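Local coordinates for protein lombricine kinase (PDB 3JPZ) that catalyses the reversible transfer of a phosphoryl group between ATP and the guanidino compound lombricine, as a member of the phosphagen kinase family, at residues Thr38-Thr43 with Ala63-Ser68; Leu127-Ser132 with Glu219-Val224; Gly136-Val141 with Val195-Asp200. One frame throughout, in Å; residues are numbered along the deposited sequence.

Contact 1 (Thr38-Thr43 with Ala63-Ser68); sequences TAHGVT and AGDEES
D65 meets V42, H40 and T38 where two loops of the phosphagen kinase N-terminal domain join, its carboxylate taking a hydrogen bond from the H40 imidazole (a His-carboxylate pair) and one from the T38 hydroxyl. Two donors grip OD2. T38 OG1 donates to D65 OD2 on its syn side at 2.8 Å and H40 ND1 on its anti side at 2.7 Å, both somewhat out of the carboxylate plane. The H40 bond lies in the imidazole plane, while that plane and the carboxylate stand 74° apart. T38 OG1 also accepts from H40 N, closing an ST turn, and from V42 N, so one hydroxyl ties its own loop together and donates across. Carboxylate rotation is further limited by OD1, which accepts from the S68 hydroxyl and takes a weak bond from S68 N at the start of helix 68-71. V42 supplies the apolar part. With CG1 anti to the backbone N (chi1 175°), V42 CG1 reaches S68 OG at 3.3 Å and V42 CG2 packs on G64 CA at 3.5 Å, leaning also on D65 CG; the isopropyl group touches V47 of helix 44-53. E67 touches both T38 and H40: its CB lies 3.8 Å from T38 CB, and a bend at chi2 (80°) folds the carboxylate back to the imidazole edge, its plane nearly perpendicular to the ring. There E67 OE1 stands 3.5 Å from H40 CE1.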
ATOM      1  N   THR A  38       7.841 -20.476  -4.694  1.00 24.49           N
ATOM      2  CA  THR A  38       7.869 -20.741  -6.123  1.00 33.00           C
ATOM      3  C   THR A  38       9.277 -20.458  -6.605  1.00 26.19           C
ATOM      4  O   THR A  38      10.129 -20.058  -5.820  1.00 24.42           O
ATOM      5  CB  THR A  38       6.911 -19.824  -6.891  1.00 28.74           C
ATOM      6  OG1 THR A  38       7.448 -18.494  -6.907  1.00 22.02           O
ATOM      7  CG2 THR A  38       5.524 -19.822  -6.244  1.00 22.22           C
ATOM      8  N   ALA A  39       9.519 -20.643  -7.895  1.00 24.65           N
ATOM      9  CA  ALA A  39      10.822 -20.341  -8.470  1.00 23.25           C
ATOM     10  C   ALA A  39      11.069 -18.837  -8.496  1.00 39.06           C
ATOM     11  O   ALA A  39      12.209 -18.398  -8.601  1.00 35.71           O
ATOM     12  CB  ALA A  39      10.930 -20.926  -9.882  1.00 29.29           C
ATOM     13  N   HIS A  40      10.005 -18.045  -8.404  1.00 22.69           N
ATOM     14  CA  HIS A  40      10.164 -16.597  -8.377  1.00 24.94           C
ATOM     15  C   HIS A  40      10.102 -16.057  -6.945  1.00 30.36           C
ATOM     16  O   HIS A  40      10.109 -14.843  -6.726  1.00 17.80           O
ATOM     17  CB  HIS A  40       9.122 -15.916  -9.263  1.00 17.99           C
ATOM     18  CG  HIS A  40       9.151 -16.370 -10.690  1.00 30.95           C
ATOM     19  ND1 HIS A  40       8.128 -17.094 -11.261  1.00 34.50           N
ATOM     20  CD2 HIS A  40      10.082 -16.203 -11.660  1.00 33.99           C
ATOM     21  CE1 HIS A  40       8.424 -17.348 -12.524  1.00 44.91           C
ATOM     22  NE2 HIS A  40       9.605 -16.821 -12.790  1.00 32.54           N
ATOM     23  N   GLY A  41      10.041 -16.964  -5.976  1.00 17.67           N
ATOM     24  CA  GLY A  41      10.162 -16.597  -4.577  1.00 20.54           C
ATOM     25  C   GLY A  41       8.848 -16.185  -3.945  1.00 25.78           C
ATOM     26  O   GLY A  41       8.815 -15.689  -2.822  1.00 21.83           O
ATOM     27  N   VAL A  42       7.758 -16.371  -4.673  1.00 16.27           N
ATOM     28  CA  VAL A  42       6.440 -16.151  -4.097  1.00 21.53           C
ATOM     29  C   VAL A  42       6.238 -17.116  -2.937  1.00 14.65           C
ATOM     30  O   VAL A  42       6.540 -18.300  -3.042  1.00 29.97           O
ATOM     31  CB  VAL A  42       5.323 -16.361  -5.127  1.00 17.93           C
ATOM     32  CG1 VAL A  42       3.957 -16.235  -4.456  1.00 26.00           C
ATOM     33  CG2 VAL A  42       5.462 -15.364  -6.257  1.00 15.34           C
ATOM     34  N   THR A  43       5.710 -16.600  -1.836  1.00 21.84           N
ATOM     35  CA  THR A  43       5.481 -17.395  -0.641  1.00 18.45           C
ATOM     36  C   THR A  43       4.007 -17.382  -0.269  1.00 19.34           C
ATOM     37  O   THR A  43       3.253 -16.543  -0.746  1.00 12.87           O
ATOM     38  CB  THR A  43       6.218 -16.791   0.553  1.00 26.84           C
ATOM     39  OG1 THR A  43       5.612 -15.534   0.874  1.00 13.69           O
ATOM     40  CG2 THR A  43       7.685 -16.574   0.232  1.00 16.28           C
ATOM     41  N   ALA A  63      -2.138 -14.587  -6.752  1.00 14.32           N
ATOM     42  CA  ALA A  63      -0.921 -15.239  -7.203  1.00 15.60           C
ATOM     43  C   ALA A  63       0.159 -14.206  -7.410  1.00 13.66           C
ATOM     44  O   ALA A  63      -0.071 -13.161  -8.018  1.00 18.94           O
ATOM     45  CB  ALA A  63      -1.179 -16.012  -8.499  1.00 13.41           C
ATOM     46  N   GLY A  64       1.340 -14.488  -6.882  1.00 13.00           N
ATOM     47  CA  GLY A  64       2.501 -13.689  -7.207  1.00 19.53           C
ATOM     48  C   GLY A  64       3.014 -14.064  -8.584  1.00 14.05           C
ATOM     49  O   GLY A  64       3.676 -13.273  -9.257  1.00 27.81           O
ATOM     50  N   ASP A  65       2.709 -15.285  -9.003  1.00 15.83           N
ATOM     51  CA  ASP A  65       3.170 -15.791 -10.289  1.00 32.02           C
ATOM     52  C   ASP A  65       2.393 -17.040 -10.699  1.00 33.27           C
ATOM     53  O   ASP A  65       1.563 -17.542  -9.945  1.00 20.93           O
ATOM     54  CB  ASP A  65       4.680 -16.065 -10.255  1.00 23.45           C
ATOM     55  CG  ASP A  65       5.069 -17.229  -9.335  1.00 32.04           C
ATOM     56  OD1 ASP A  65       4.196 -17.819  -8.667  1.00 13.90           O
ATOM     57  OD2 ASP A  65       6.277 -17.559  -9.286  1.00 23.87           O
ATOM     58  N   GLU A  66       2.659 -17.532 -11.902  1.00 18.79           N
ATOM     59  CA  GLU A  66       1.886 -18.633 -12.455  1.00 36.39           C
ATOM     60  C   GLU A  66       2.050 -19.845 -11.559  1.00 29.51           C
ATOM     61  O   GLU A  66       1.104 -20.603 -11.325  1.00 15.01           O
ATOM     62  CB  GLU A  66       2.360 -18.953 -13.875  1.00 29.81           C
ATOM     63  CG  GLU A  66       1.822 -20.252 -14.421  1.00 33.62           C
ATOM     64  CD  GLU A  66       2.004 -20.379 -15.921  1.00 28.80           C
ATOM     65  OE1 GLU A  66       2.805 -19.618 -16.505  1.00 26.05           O
ATOM     66  OE2 GLU A  66       1.342 -21.246 -16.515  1.00 22.92           O
ATOM     67  N   GLU A  67       3.261 -19.991 -11.036  1.00 21.53           N
ATOM     68  CA  GLU A  67       3.635 -21.138 -10.234  1.00 32.34           C
ATOM     69  C   GLU A  67       2.872 -21.143  -8.911  1.00 12.53           C
ATOM     70  O   GLU A  67       2.738 -22.173  -8.261  1.00 18.18           O
ATOM     71  CB  GLU A  67       5.147 -21.122  -9.991  1.00 30.84           C
ATOM     72  CG  GLU A  67       5.993 -21.549 -11.202  1.00 35.19           C
ATOM     73  CD  GLU A  67       6.177 -20.451 -12.252  1.00 40.53           C
ATOM     74  OE1 GLU A  67       5.620 -19.345 -12.097  1.00 22.24           O
ATOM     75  OE2 GLU A  67       6.891 -20.697 -13.248  1.00 51.17           O
ATOM     76  N   SER A  68       2.363 -19.984  -8.523  1.00 12.42           N
ATOM     77  CA  SER A  68       1.592 -19.866  -7.294  1.00 26.14           C
ATOM     78  C   SER A  68       0.461 -20.880  -7.224  1.00 11.82           C
ATOM     79  O   SER A  68       0.185 -21.434  -6.168  1.00 19.51           O
ATOM     80  CB  SER A  68       1.016 -18.461  -7.164  1.00 17.55           C
ATOM     81  OG  SER A  68       2.024 -17.536  -6.815  1.00 12.72           O
TER

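Contact 2 (Leu127-Ser132 with Glu219-Val224); sequences LCYPPS and EDHMRV
H221, in the turn that leads into strand 222-229 of the large antiparallel sheet, sends its imidazole to the backbone of C128 and L127, in the loop between strand 113-122 and helix 135-149. The ring is the main part of the contact. H221 NE2 donates to C128 O at 2.8 Å, with an N-H...O angle of 150°. The acceptor lies in the ring plane, yet the donor sits above the carbonyl plane, 44° out of it. The neighbouring ring edge faces a second carbonyl, H221 CE1 lying 3.3 Å from L127 O. The second ring nitrogen, ND1, is hydrogen-bonded to the backbone N of I124; with a partner on each nitrogen, the imidazole is held against rotation and bridges two points of the same loop. Y129 CA lies 3.8 Å from H221 NE2, and the two rings meet obliquely, planes 35° apart. P130 adds the second touch: its CG rests on the carbonyl oxygen of E219, P130 CG to E219 O being 3.4 Å, while CD approaches the imidazole. The E219 side chain leaves the backbone away from the loop, and its OE2 makes a long ion pair with R223 NH2. The guanidinium of R223 is bound chiefly by D220, R223 NH1 to D220 OD2 at 2.6 Å. Since R223 binds ADP in a nucleotide complex of this enzyme, these two acids may help to orient it. Strand 222-229 runs antiparallel between 212-216 and 113-122, in the eight-stranded antiparallel sheet that carries the nucleotide site in the catalytic domain of phosphagen kinases.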
ATOM      1  N   LEU A 127       6.837 -14.649 -16.423  1.00 21.38           N
ATOM      2  CA  LEU A 127       6.936 -13.367 -15.736  1.00 16.65           C
ATOM      3  C   LEU A 127       5.920 -13.214 -14.607  1.00 18.01           C
ATOM      4  O   LEU A 127       4.738 -13.527 -14.763  1.00 15.47           O
ATOM      5  CB  LEU A 127       6.752 -12.231 -16.728  1.00 16.98           C
ATOM      6  CG  LEU A 127       7.755 -12.236 -17.885  1.00 29.78           C
ATOM      7  CD1 LEU A 127       7.320 -11.265 -18.957  1.00 22.07           C
ATOM      8  CD2 LEU A 127       9.143 -11.896 -17.384  1.00 21.95           C
ATOM      9  N   CYS A 128       6.389 -12.697 -13.478  1.00 15.77           N
ATOM     10  CA  CYS A 128       5.538 -12.563 -12.306  1.00 14.85           C
ATOM     11  C   CYS A 128       4.406 -11.584 -12.549  1.00 13.89           C
ATOM     12  O   CYS A 128       4.572 -10.574 -13.216  1.00 21.57           O
ATOM     13  CB  CYS A 128       6.365 -12.128 -11.095  1.00 14.99           C
ATOM     14  SG  CYS A 128       7.304 -13.479 -10.368  1.00 23.31           S
ATOM     15  N   TYR A 129       3.245 -11.910 -12.001  1.00 13.42           N
ATOM     16  CA  TYR A 129       2.146 -10.969 -11.910  1.00 21.65           C
ATOM     17  C   TYR A 129       2.536  -9.710 -11.135  1.00 28.22           C
ATOM     18  O   TYR A 129       3.520  -9.699 -10.400  1.00 24.58           O
ATOM     19  CB  TYR A 129       0.978 -11.638 -11.200  1.00 16.43           C
ATOM     20  CG  TYR A 129       0.397 -12.820 -11.934  1.00 15.50           C
ATOM     21  CD1 TYR A 129      -0.039 -12.707 -13.251  1.00 21.01           C
ATOM     22  CD2 TYR A 129       0.245 -14.040 -11.299  1.00 23.02           C
ATOM     23  CE1 TYR A 129      -0.588 -13.787 -13.914  1.00 18.68           C
ATOM     24  CE2 TYR A 129      -0.295 -15.121 -11.954  1.00 20.78           C
ATOM     25  CZ  TYR A 129      -0.711 -14.988 -13.262  1.00 17.80           C
ATOM     26  OH  TYR A 129      -1.260 -16.071 -13.901  1.00 23.26           O
ATOM     27  N   PRO A 130       1.738  -8.646 -11.278  1.00 25.69           N
ATOM     28  CA  PRO A 130       1.924  -7.356 -10.600  1.00 20.05           C
ATOM     29  C   PRO A 130       2.228  -7.429  -9.099  1.00 21.76           C
ATOM     30  O   PRO A 130       2.967  -6.589  -8.607  1.00 32.20           O
ATOM     31  CB  PRO A 130       0.586  -6.659 -10.832  1.00 13.63           C
ATOM     32  CG  PRO A 130       0.150  -7.175 -12.161  1.00 13.05           C
ATOM     33  CD  PRO A 130       0.594  -8.612 -12.204  1.00 21.46           C
ATOM     34  N   PRO A 131       1.661  -8.403  -8.374  1.00 13.28           N
ATOM     35  CA  PRO A 131       1.973  -8.406  -6.943  1.00 22.89           C
ATOM     36  C   PRO A 131       3.453  -8.659  -6.647  1.00 24.23           C
ATOM     37  O   PRO A 131       3.951  -8.129  -5.652  1.00 14.91           O
ATOM     38  CB  PRO A 131       1.105  -9.551  -6.390  1.00 11.33           C
ATOM     39  CG  PRO A 131       0.002  -9.711  -7.398  1.00 11.19           C
ATOM     40  CD  PRO A 131       0.668  -9.429  -8.723  1.00 11.79           C
ATOM     41  N   SER A 132       4.134  -9.425  -7.499  1.00 19.82           N
ATOM     42  CA  SER A 132       5.481  -9.906  -7.199  1.00 14.01           C
ATOM     43  C   SER A 132       6.531  -9.567  -8.258  1.00 22.51           C
ATOM     44  O   SER A 132       7.699  -9.888  -8.087  1.00 18.71           O
ATOM     45  CB  SER A 132       5.456 -11.421  -7.017  1.00 17.90           C
ATOM     46  OG  SER A 132       4.607 -11.790  -5.947  1.00 34.48           O
ATOM     47  N   GLU A 219      -4.005  -4.196 -13.756  1.00 15.07           N
ATOM     48  CA  GLU A 219      -4.303  -5.318 -12.865  1.00 22.32           C
ATOM     49  C   GLU A 219      -3.687  -6.609 -13.391  1.00 15.81           C
ATOM     50  O   GLU A 219      -3.162  -7.420 -12.632  1.00 17.36           O
ATOM     51  CB  GLU A 219      -5.817  -5.480 -12.716  1.00 22.76           C
ATOM     52  CG  GLU A 219      -6.243  -6.668 -11.875  1.00 25.56           C
ATOM     53  CD  GLU A 219      -7.723  -6.628 -11.519  1.00 35.36           C
ATOM     54  OE1 GLU A 219      -8.247  -7.662 -11.054  1.00 41.21           O
ATOM     55  OE2 GLU A 219      -8.362  -5.566 -11.706  1.00 28.05           O
ATOM     56  N   ASP A 220      -3.765  -6.783 -14.703  1.00 11.51           N
ATOM     57  CA  ASP A 220      -3.186  -7.932 -15.383  1.00 16.50           C
ATOM     58  C   ASP A 220      -2.027  -7.421 -16.225  1.00 16.47           C
ATOM     59  O   ASP A 220      -1.870  -6.215 -16.398  1.00 18.19           O
ATOM     60  CB  ASP A 220      -4.231  -8.609 -16.274  1.00 26.19           C
ATOM     61  CG  ASP A 220      -5.436  -9.110 -15.486  1.00 38.38           C
ATOM     62  OD1 ASP A 220      -5.257  -9.973 -14.601  1.00 34.98           O
ATOM     63  OD2 ASP A 220      -6.563  -8.646 -15.754  1.00 29.38           O
ATOM     64  N   HIS A 221      -1.200  -8.319 -16.743  1.00 16.82           N
ATOM     65  CA  HIS A 221      -0.160  -7.876 -17.651  1.00 14.02           C
ATOM     66  C   HIS A 221      -0.846  -7.190 -18.817  1.00 14.29           C
ATOM     67  O   HIS A 221      -0.542  -6.047 -19.151  1.00 17.00           O
ATOM     68  CB  HIS A 221       0.700  -9.041 -18.155  1.00 14.22           C
ATOM     69  CG  HIS A 221       1.633  -9.597 -17.128  1.00 21.93           C
ATOM     70  ND1 HIS A 221       2.052 -10.910 -17.140  1.00 29.82           N
ATOM     71  CD2 HIS A 221       2.223  -9.024 -16.054  1.00 18.87           C
ATOM     72  CE1 HIS A 221       2.861 -11.121 -16.117  1.00 39.45           C
ATOM     73  NE2 HIS A 221       2.982  -9.992 -15.442  1.00 33.37           N
ATOM     74  N   MET A 222      -1.796  -7.891 -19.418  1.00 14.29           N
ATOM     75  CA  MET A 222      -2.505  -7.383 -20.576  1.00 13.93           C
ATOM     76  C   MET A 222      -4.005  -7.541 -20.400  1.00 16.18           C
ATOM     77  O   MET A 222      -4.509  -8.651 -20.301  1.00 13.95           O
ATOM     78  CB  MET A 222      -2.074  -8.135 -21.828  1.00 14.89           C
ATOM     79  CG  MET A 222      -2.634  -7.558 -23.105  1.00 28.04           C
ATOM     80  SD  MET A 222      -1.950  -8.371 -24.552  1.00 24.16           S
ATOM     81  CE  MET A 222      -2.661 -10.008 -24.361  1.00 15.66           C
ATOM     82  N   ARG A 223      -4.705  -6.419 -20.372  1.00 13.06           N
ATOM     83  CA  ARG A 223      -6.156  -6.412 -20.310  1.00 14.48           C
ATOM     84  C   ARG A 223      -6.652  -6.048 -21.689  1.00 14.99           C
ATOM     85  O   ARG A 223      -6.414  -4.943 -22.165  1.00 18.70           O
ATOM     86  CB  ARG A 223      -6.645  -5.394 -19.288  1.00 12.14           C
ATOM     87  CG  ARG A 223      -8.081  -4.917 -19.511  1.00 29.02           C
ATOM     88  CD  ARG A 223      -9.105  -5.844 -18.884  1.00 41.81           C
ATOM     89  NE  ARG A 223      -9.544  -5.360 -17.577  1.00 44.54           N
ATOM     90  CZ  ARG A 223      -8.966  -5.667 -16.420  1.00 40.28           C
ATOM     91  NH1 ARG A 223      -7.911  -6.467 -16.385  1.00 51.43           N
ATOM     92  NH2 ARG A 223      -9.449  -5.169 -15.290  1.00 42.93           N
ATOM     93  N   VAL A 224      -7.329  -6.981 -22.340  1.00 18.41           N
ATOM     94  CA  VAL A 224      -7.781  -6.774 -23.708  1.00 17.75           C
ATOM     95  C   VAL A 224      -9.270  -6.478 -23.729  1.00 23.74           C
ATOM     96  O   VAL A 224     -10.068  -7.240 -23.197  1.00 13.55           O
ATOM     97  CB  VAL A 224      -7.495  -8.008 -24.562  1.00 13.85           C
ATOM     98  CG1 VAL A 224      -8.146  -7.883 -25.919  1.00 14.23           C
ATOM     99  CG2 VAL A 224      -5.985  -8.221 -24.691  1.00 23.94           C
TER

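Contact 3 (Gly136-Val141 with Val195-Asp200); sequences GERREV and VRDWPD
R138 and R139, consecutive on helix 135-149, each take one aspartate of the loop 195-200. R139 holds D200 side-on: NE donates to OD1 and NH2 to OD2, R139 NH2 to D200 OD2 being 2.9 Å and nearly straight (168°). Both acceptors lie in the guanidinium plane and are met on their syn sides, though the carboxylate is turned 30° from that plane. An extended R139 side chain brings NE and NH2 to the carboxylate together; its NH1 and NH2 also donate to A9 O and F11 O of the second subunit. R138 instead bends at chi3 (-73°), which turns its guanidinium to D197. R138 NH1 meets the anti side of D197 OD2 at 3.0 Å, and NH2 adds a weak bond to the same oxygen. D197 OD1 is taken by R135 and by Q49 of the second subunit. A water joins the two pairs, accepting from R138 NH1 at 2.9 Å and donating to D200 OD1 at 3.1 Å. R196 brings a like charge: R138 NH2 lies over the face of its guanidinium, 3.6 Å from R196 NH2, and the D197 carboxylate probably offsets the like charges. R196 NE is satisfied by A193 O, and NH2 by P130 O and C133 O. The loop, which leads from helix 187-191 to strand 203-207, thus meets the first turns of helix 135-149 through R138 and R139, with the second subunit against both.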
ATOM      1  N   GLY A 136      11.960  -4.685 -13.586  1.00 23.11           N
ATOM      2  CA  GLY A 136      12.548  -5.223 -14.800  1.00 27.50           C
ATOM      3  C   GLY A 136      11.608  -6.199 -15.487  1.00 29.28           C
ATOM      4  O   GLY A 136      11.429  -6.159 -16.706  1.00 22.64           O
ATOM      5  N   GLU A 137      11.007  -7.080 -14.698  1.00 28.11           N
ATOM      6  CA  GLU A 137      10.046  -8.030 -15.217  1.00 27.96           C
ATOM      7  C   GLU A 137       8.906  -7.279 -15.883  1.00 28.69           C
ATOM      8  O   GLU A 137       8.470  -7.630 -16.974  1.00 17.35           O
ATOM      9  CB  GLU A 137       9.489  -8.887 -14.084  1.00 16.85           C
ATOM     10  CG  GLU A 137      10.342 -10.076 -13.706  1.00 41.13           C
ATOM     11  CD  GLU A 137       9.673 -10.941 -12.654  1.00 21.79           C
ATOM     12  OE1 GLU A 137       9.498 -10.462 -11.515  1.00 26.34           O
ATOM     13  OE2 GLU A 137       9.321 -12.094 -12.966  1.00 16.33           O
ATOM     14  N   ARG A 138       8.441  -6.230 -15.216  1.00 16.05           N
ATOM     15  CA  ARG A 138       7.262  -5.493 -15.647  1.00 16.05           C
ATOM     16  C   ARG A 138       7.530  -4.785 -16.955  1.00 21.87           C
ATOM     17  O   ARG A 138       6.657  -4.699 -17.818  1.00 16.59           O
ATOM     18  CB  ARG A 138       6.874  -4.465 -14.583  1.00 16.35           C
ATOM     19  CG  ARG A 138       5.451  -3.952 -14.699  1.00 17.14           C
ATOM     20  CD  ARG A 138       5.199  -2.810 -13.726  1.00 22.81           C
ATOM     21  NE  ARG A 138       5.104  -3.277 -12.345  1.00 20.08           N
ATOM     22  CZ  ARG A 138       5.996  -3.029 -11.388  1.00 13.07           C
ATOM     23  NH1 ARG A 138       7.074  -2.297 -11.629  1.00 14.96           N
ATOM     24  NH2 ARG A 138       5.798  -3.512 -10.174  1.00 14.61           N
ATOM     25  N   ARG A 139       8.741  -4.257 -17.086  1.00 28.91           N
ATOM     26  CA  ARG A 139       9.155  -3.604 -18.313  1.00 23.22           C
ATOM     27  C   ARG A 139       9.222  -4.620 -19.438  1.00 18.28           C
ATOM     28  O   ARG A 139       8.983  -4.276 -20.582  1.00 24.38           O
ATOM     29  CB  ARG A 139      10.521  -2.934 -18.140  1.00 29.06           C
ATOM     30  CG  ARG A 139      10.474  -1.619 -17.387  1.00 21.61           C
ATOM     31  CD  ARG A 139      11.802  -1.353 -16.714  1.00 30.67           C
ATOM     32  NE  ARG A 139      11.777  -0.151 -15.889  1.00 27.03           N
ATOM     33  CZ  ARG A 139      12.829   0.311 -15.225  1.00 36.71           C
ATOM     34  NH1 ARG A 139      13.994  -0.332 -15.291  1.00 26.57           N
ATOM     35  NH2 ARG A 139      12.715   1.417 -14.500  1.00 19.53           N
ATOM     36  N   GLU A 140       9.566  -5.862 -19.101  1.00 28.48           N
ATOM     37  CA  GLU A 140       9.614  -6.951 -20.072  1.00 27.28           C
ATOM     38  C   GLU A 140       8.209  -7.345 -20.523  1.00 26.90           C
ATOM     39  O   GLU A 140       7.996  -7.646 -21.689  1.00 27.42           O
ATOM     40  CB  GLU A 140      10.347  -8.163 -19.493  1.00 41.16           C
ATOM     41  CG  GLU A 140      10.367  -9.390 -20.404  1.00 38.31           C
ATOM     42  CD  GLU A 140      11.137  -9.161 -21.694  1.00 36.52           C
ATOM     43  OE1 GLU A 140      11.726  -8.075 -21.849  1.00 30.09           O
ATOM     44  OE2 GLU A 140      11.147 -10.067 -22.554  1.00 49.45           O
ATOM     45  N   VAL A 141       7.248  -7.353 -19.604  1.00 17.56           N
ATOM     46  CA  VAL A 141       5.854  -7.516 -20.004  1.00 17.10           C
ATOM     47  C   VAL A 141       5.468  -6.402 -20.976  1.00 17.55           C
ATOM     48  O   VAL A 141       5.001  -6.666 -22.086  1.00 19.09           O
ATOM     49  CB  VAL A 141       4.878  -7.471 -18.812  1.00 16.06           C
ATOM     50  CG1 VAL A 141       3.462  -7.516 -19.325  1.00 15.69           C
ATOM     51  CG2 VAL A 141       5.124  -8.623 -17.865  1.00 15.85           C
ATOM     52  N   VAL A 195       0.595  -2.227  -7.091  1.00 16.77           N
ATOM     53  CA  VAL A 195       0.701  -0.866  -7.636  1.00 16.27           C
ATOM     54  C   VAL A 195       2.103  -0.241  -7.460  1.00 10.83           C
ATOM     55  O   VAL A 195       2.265   0.972  -7.500  1.00 11.22           O
ATOM     56  CB  VAL A 195      -0.388   0.076  -7.043  1.00 18.49           C
ATOM     57  CG1 VAL A 195      -1.781  -0.428  -7.395  1.00 11.11           C
ATOM     58  CG2 VAL A 195      -0.258   0.207  -5.541  1.00 18.96           C
ATOM     59  N   ARG A 196       3.121  -1.079  -7.304  1.00 20.29           N
ATOM     60  CA  ARG A 196       4.490  -0.594  -7.129  1.00 11.64           C
ATOM     61  C   ARG A 196       5.050   0.104  -8.361  1.00 12.22           C
ATOM     62  O   ARG A 196       4.782  -0.293  -9.486  1.00 15.60           O
ATOM     63  CB  ARG A 196       5.414  -1.751  -6.763  1.00 11.41           C
ATOM     64  CG  ARG A 196       5.464  -2.070  -5.286  1.00 11.64           C
ATOM     65  CD  ARG A 196       6.125  -3.422  -5.030  1.00 29.71           C
ATOM     66  NE  ARG A 196       5.532  -4.450  -5.881  1.00 19.18           N
ATOM     67  CZ  ARG A 196       6.161  -5.064  -6.878  1.00 12.39           C
ATOM     68  NH1 ARG A 196       7.437  -4.793  -7.159  1.00 15.24           N
ATOM     69  NH2 ARG A 196       5.507  -5.960  -7.586  1.00 12.24           N
ATOM     70  N   ASP A 197       5.858   1.130  -8.122  1.00 24.85           N
ATOM     71  CA  ASP A 197       6.548   1.861  -9.178  1.00 25.93           C
ATOM     72  C   ASP A 197       5.602   2.479 -10.194  1.00 20.06           C
ATOM     73  O   ASP A 197       5.964   2.643 -11.355  1.00 18.66           O
ATOM     74  CB  ASP A 197       7.516   0.934  -9.904  1.00 19.29           C
ATOM     75  CG  ASP A 197       8.264   0.035  -8.964  1.00 13.35           C
ATOM     76  OD1 ASP A 197       9.065   0.552  -8.169  1.00 15.50           O
ATOM     77  OD2 ASP A 197       8.041  -1.192  -9.013  1.00 18.75           O
ATOM     78  N   TRP A 198       4.397   2.826  -9.759  1.00 20.32           N
ATOM     79  CA  TRP A 198       3.422   3.451 -10.636  1.00 12.67           C
ATOM     80  C   TRP A 198       3.954   4.761 -11.190  1.00 16.57           C
ATOM     81  O   TRP A 198       4.445   5.583 -10.424  1.00 19.92           O
ATOM     82  CB  TRP A 198       2.133   3.736  -9.879  1.00 16.09           C
ATOM     83  CG  TRP A 198       1.028   3.981 -10.816  1.00 14.57           C
ATOM     84  CD1 TRP A 198       0.658   5.169 -11.347  1.00 18.72           C
ATOM     85  CD2 TRP A 198       0.167   2.996 -11.387  1.00 12.16           C
ATOM     86  NE1 TRP A 198      -0.399   4.993 -12.201  1.00 17.64           N
ATOM     87  CE2 TRP A 198      -0.720   3.666 -12.243  1.00 12.32           C
ATOM     88  CE3 TRP A 198       0.050   1.612 -11.243  1.00 16.55           C
ATOM     89  CZ2 TRP A 198      -1.704   3.005 -12.960  1.00 12.51           C
ATOM     90  CZ3 TRP A 198      -0.929   0.954 -11.956  1.00 19.09           C
ATOM     91  CH2 TRP A 198      -1.795   1.649 -12.800  1.00 14.36           C
ATOM     92  N   PRO A 199       3.843   4.979 -12.518  1.00 21.96           N
ATOM     93  CA  PRO A 199       3.261   4.156 -13.581  1.00 17.84           C
ATOM     94  C   PRO A 199       4.304   3.599 -14.549  1.00 21.54           C
ATOM     95  O   PRO A 199       4.052   3.500 -15.751  1.00 20.54           O
ATOM     96  CB  PRO A 199       2.412   5.161 -14.349  1.00 14.48           C
ATOM     97  CG  PRO A 199       3.051   6.541 -14.043  1.00 34.59           C
ATOM     98  CD  PRO A 199       4.159   6.314 -13.043  1.00 21.68           C
ATOM     99  N   ASP A 200       5.476   3.267 -14.036  1.00 29.56           N
ATOM    100  CA  ASP A 200       6.522   2.671 -14.851  1.00 17.68           C
ATOM    101  C   ASP A 200       6.036   1.393 -15.536  1.00 15.31           C
ATOM    102  O   ASP A 200       5.546   0.470 -14.879  1.00 14.68           O
ATOM    103  CB  ASP A 200       7.730   2.357 -13.980  1.00 17.72           C
ATOM    104  CG  ASP A 200       8.925   1.938 -14.790  1.00 21.52           C
ATOM    105  OD1 ASP A 200       8.782   1.041 -15.647  1.00 31.20           O
ATOM    106  OD2 ASP A 200      10.000   2.518 -14.567  1.00 19.12           O
TER
HETATM  107  O   HOH W   1       8.484  -1.622 -14.128  1.00 20.77           O

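In the fold
Contact 2 lies between the other two: its centre is about 13 Å from that of contact 1 and about 9 Å from that of contact 3, while contacts 1 and 3, centres about 17 Å apart, do not touch. Loop 127-132 touches both neighbours, and H221 CB also packs on V141 CG1 at 3.4 Å. Toward contact 1 the loop packs C128 SG and S132 OG on H40 and G64; toward contact 3 it probably makes two hydrogen bonds, P130 O to R196 NH2 at 2.8 Å and C128 N to E137 OE2 at 3.0 Å. Contact 2 alone reaches the nucleotide site, through R223, with the E219 side chain about 6 Å from that of R119. Contact 3 borders the second subunit.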